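Local coordinates for protein EchA16_2 (Mycobacterium avium subsp. paratuberculosis, PDB 3QYR) that probably catalyses the reversible hydration of enoyl-CoA thioesters to 3-hydroxyacyl-CoA, at residues Asn30-Ser33 against Ala34-Asp38; Gln145-Ile149 against Gly150-Arg154. One frame throughout, in Å; residues are numbered along the deposited sequence.

Contact 1 of 2, residues Asn30-Ser33 against Ala34-Asp38; sequences NALS and AALRD
Ser33 and Leu36 meet at the start of helix 34-49, where the serine serves as N-cap. Among the hydrogen bonds, the capping one runs from Leu36 N to Ser33 OG at 3.1 Å. The serine torsion explains it: chi1 of 54° sets OG between its own backbone N and carbonyl carbon, where it can meet Leu36 N. Ser33 O accepts from Arg37 N and, weakly, from Leu36 N, whose N-H is thus shared between OG and O. Arg37 N lies 2.9 Å from Ser33 O, with the N-H turned well onto the oxygen (159°), the first i to i+4 bond of the helix.

The charged group of Arg37 returns to the loop. Its chain bends at chi3 (-65°), which brings Arg37 NH1 to 2.7 Å from Leu32 O. That oxygen lies at the guanidinium edge, near its plane, yet the N-H is poorly aimed and the bond is weak. Ala34 CA lies over one face of the group, toward its rim, and Arg37 CG passes 3.9 Å from Leu32 CB.

Apolar contact joins Leu32 and Leu36, whose side chains approach at a slant, CD2 to CD2 at 3.7 Å. Leu36 CD2 also rests 3.5 Å from Ala31 O. Both leucines touch Leu23 of strand 18-23. Asn30 is held by the surrounding loops: its OD1 accepts from Arg25 N, just after that strand, and its ND2 donates to the carbonyls of Ala61 and Phe65. The whole is a serine N-cap at a strand-to-helix connection in the alpha/beta crotonase fold.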
# COMPACT_ATOMS: atom_id res chain seq x y z
N ASN A 30 21.70 -20.15 -24.99
CA ASN A 30 22.02 -19.33 -23.83
C ASN A 30 21.18 -19.69 -22.59
O ASN A 30 20.87 -18.83 -21.76
CB ASN A 30 21.92 -17.85 -24.18
CG ASN A 30 22.73 -17.50 -25.43
OD1 ASN A 30 23.85 -18.05 -25.68
ND2 ASN A 30 22.14 -16.64 -26.27
N ALA A 31 20.83 -20.98 -22.49
CA ALA A 31 20.18 -21.52 -21.30
C ALA A 31 21.06 -21.22 -20.09
O ALA A 31 22.29 -21.23 -20.16
CB ALA A 31 19.93 -23.05 -21.44
N LEU A 32 20.39 -20.91 -19.00
CA LEU A 32 21.05 -20.48 -17.78
C LEU A 32 21.28 -21.72 -16.89
O LEU A 32 20.40 -22.12 -16.14
CB LEU A 32 20.17 -19.45 -17.06
CG LEU A 32 19.86 -18.15 -17.79
CD1 LEU A 32 18.76 -17.40 -17.05
CD2 LEU A 32 21.10 -17.27 -17.96
N SER A 33 22.45 -22.33 -17.05
CA SER A 33 22.98 -23.34 -16.14
C SER A 33 23.35 -22.67 -14.85
O SER A 33 23.55 -21.47 -14.85
CB SER A 33 24.27 -23.91 -16.72
OG SER A 33 25.17 -22.84 -17.00
N ALA A 34 23.52 -23.45 -13.78
CA ALA A 34 24.03 -22.93 -12.49
C ALA A 34 25.33 -22.13 -12.70
O ALA A 34 25.46 -21.03 -12.17
CB ALA A 34 24.25 -24.06 -11.48
N ALA A 35 26.26 -22.68 -13.48
CA ALA A 35 27.51 -21.97 -13.75
C ALA A 35 27.25 -20.59 -14.41
O ALA A 35 27.90 -19.59 -14.08
CB ALA A 35 28.43 -22.82 -14.63
N LEU A 36 26.30 -20.52 -15.33
CA LEU A 36 26.07 -19.28 -16.04
C LEU A 36 25.34 -18.30 -15.16
O LEU A 36 25.56 -17.11 -15.29
CB LEU A 36 25.32 -19.47 -17.35
CG LEU A 36 25.06 -18.16 -18.12
CD1 LEU A 36 26.40 -17.39 -18.42
CD2 LEU A 36 24.31 -18.46 -19.40
N ARG A 37 24.46 -18.80 -14.28
CA ARG A 37 23.81 -17.92 -13.33
C ARG A 37 24.84 -17.32 -12.37
O ARG A 37 24.85 -16.11 -12.16
CB ARG A 37 22.72 -18.65 -12.55
CG ARG A 37 21.63 -19.18 -13.46
CD ARG A 37 20.40 -19.64 -12.72
NE ARG A 37 20.66 -20.80 -11.86
CZ ARG A 37 20.56 -22.08 -12.21
NH1 ARG A 37 20.22 -22.45 -13.44
NH2 ARG A 37 20.77 -23.01 -11.31
N ASP A 38 25.69 -18.16 -11.79
CA ASP A 38 26.70 -17.64 -10.88
C ASP A 38 27.52 -16.58 -11.61
O ASP A 38 27.81 -15.54 -11.06
CB ASP A 38 27.60 -18.76 -10.28
CG ASP A 38 26.83 -19.72 -9.34
OD1 ASP A 38 25.62 -19.49 -9.07
OD2 ASP A 38 27.45 -20.72 -8.90

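Contact 2 of 2, residues Gln145-Ile149 against Gly150-Arg154; sequences QKVGI and GLARR
The guanidinium of Arg153 carries Ile149 CG2 over one face, 3.3 Å above its plane and displaced toward the rim. Ile149 CG2 is 3.3 Å from Arg153 NE, and the two side chains run side by side in the same direction, one helical turn apart. This placement follows from the torsions: Ile149 CG2 is anti to its backbone N, while the Arg153 chain is extended from CG to NE. At its polar end, Arg153 NH1 forms a salt bridge with Asp114 of the second subunit.

The backbone of this pair belongs to the start of helix 149-158. Arg153 N donates to Ile149 O at 2.9 Å, tilted 16° from the carbonyl plane. One residue earlier, Ala152 N donates to Gly148 O at 3.1 Å, so the N-cap residue already supplies a helical acceptor. Gly148 also ends helix 139-147: its phi of 95° with psi of 153° would press a beta carbon against the preceding carbonyl oxygen, a conformation suited to glycine.

Val147 faces the new helix from across this turn. Val147 CG2 lies 4.1 Å from Ala152 CB, and Val147 CB is 4.3 Å from Leu151 CD2; both Val147 and Leu151 also touch Ala170 of helix 164-170. The chemistry thus implies a glycine junction between two helices, flanked by apolar contacts, with an Ile149 methyl over the Arg153 guanidinium and that arginine in a salt bridge to another subunit.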
# COMPACT_ATOMS: atom_id res chain seq x y z
N GLN A 145 2.97 -5.59 -15.37
CA GLN A 145 3.45 -4.22 -15.19
C GLN A 145 3.93 -3.65 -16.51
O GLN A 145 3.64 -2.51 -16.82
CB GLN A 145 4.62 -4.21 -14.21
CG GLN A 145 5.01 -2.87 -13.70
CD GLN A 145 6.11 -2.95 -12.63
OE1 GLN A 145 7.10 -3.72 -12.76
NE2 GLN A 145 5.96 -2.16 -11.58
N LYS A 146 4.66 -4.45 -17.28
CA LYS A 146 5.33 -3.90 -18.48
C LYS A 146 4.69 -4.25 -19.84
O LYS A 146 5.04 -3.59 -20.82
CB LYS A 146 6.81 -4.28 -18.48
CG LYS A 146 7.51 -3.82 -17.23
CD LYS A 146 9.03 -3.97 -17.29
CE LYS A 146 9.67 -3.56 -15.94
NZ LYS A 146 11.14 -3.26 -15.98
N VAL A 147 3.79 -5.25 -19.91
CA VAL A 147 2.96 -5.46 -21.13
C VAL A 147 1.47 -5.29 -20.98
O VAL A 147 0.77 -5.46 -21.97
CB VAL A 147 3.13 -6.86 -21.84
CG1 VAL A 147 4.41 -6.93 -22.56
CG2 VAL A 147 2.94 -8.02 -20.88
N GLY A 148 0.97 -5.00 -19.79
CA GLY A 148 -0.48 -4.93 -19.55
C GLY A 148 -1.04 -6.24 -19.00
O GLY A 148 -0.49 -7.29 -19.27
N ILE A 149 -2.13 -6.18 -18.25
CA ILE A 149 -2.67 -7.37 -17.56
C ILE A 149 -3.14 -8.46 -18.53
O ILE A 149 -2.76 -9.61 -18.39
CB ILE A 149 -3.85 -7.04 -16.54
CG1 ILE A 149 -3.34 -6.23 -15.33
CG2 ILE A 149 -4.44 -8.32 -16.03
CD1 ILE A 149 -4.40 -5.33 -14.59
N GLY A 150 -3.95 -8.11 -19.52
CA GLY A 150 -4.57 -9.11 -20.39
C GLY A 150 -3.56 -9.84 -21.27
O GLY A 150 -3.63 -11.06 -21.45
N LEU A 151 -2.62 -9.09 -21.82
CA LEU A 151 -1.54 -9.67 -22.59
C LEU A 151 -0.67 -10.56 -21.72
O LEU A 151 -0.26 -11.62 -22.17
CB LEU A 151 -0.70 -8.57 -23.21
CG LEU A 151 0.15 -8.86 -24.43
CD1 LEU A 151 -0.52 -9.90 -25.41
CD2 LEU A 151 0.44 -7.52 -25.16
N ALA A 152 -0.40 -10.17 -20.48
CA ALA A 152 0.41 -11.00 -19.57
C ALA A 152 -0.32 -12.31 -19.29
O ALA A 152 0.29 -13.41 -19.30
CB ALA A 152 0.71 -10.28 -18.25
N ARG A 153 -1.63 -12.21 -19.04
CA ARG A 153 -2.38 -13.39 -18.71
C ARG A 153 -2.47 -14.31 -19.93
O ARG A 153 -2.39 -15.53 -19.78
CB ARG A 153 -3.76 -13.02 -18.18
CG ARG A 153 -3.66 -12.31 -16.83
CD ARG A 153 -4.97 -12.15 -16.05
NE ARG A 153 -4.65 -11.44 -14.84
CZ ARG A 153 -5.52 -10.96 -13.96
NH1 ARG A 153 -6.84 -11.10 -14.11
NH2 ARG A 153 -5.05 -10.29 -12.91
N ARG A 154 -2.62 -13.73 -21.12
CA ARG A 154 -2.70 -14.54 -22.32
C ARG A 154 -1.35 -15.16 -22.60
O ARG A 154 -1.25 -16.31 -23.03
CB ARG A 154 -3.20 -13.71 -23.53
CG ARG A 154 -3.02 -14.38 -24.89
CD ARG A 154 -3.82 -13.69 -25.99
NE ARG A 154 -3.66 -14.34 -27.29
CZ ARG A 154 -4.38 -14.08 -28.38
NH1 ARG A 154 -5.37 -13.19 -28.33
NH2 ARG A 154 -4.13 -14.72 -29.52

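How the contacts relate
Contact 1 precedes contact 2 along the chain without interleaving, and both belong to the one crotonase-type fold of the subunit. Their centres are about 27 Å apart and their nearest atoms about 16 Å, so they do not touch; they lie on opposite sides of the chain's centre. Each marks a helix start, but in different surroundings: residues 30-38 lead from strand 18-23 of the six-stranded sheet into helix 34-49, whereas residues 145-154 join helices 139-147 and 149-158. No other chain of the assembly touches contact 1; contact 2 meets two neighbouring subunits. One therefore belongs to the internal build of the subunit, the other also to its assembly into the hexamer.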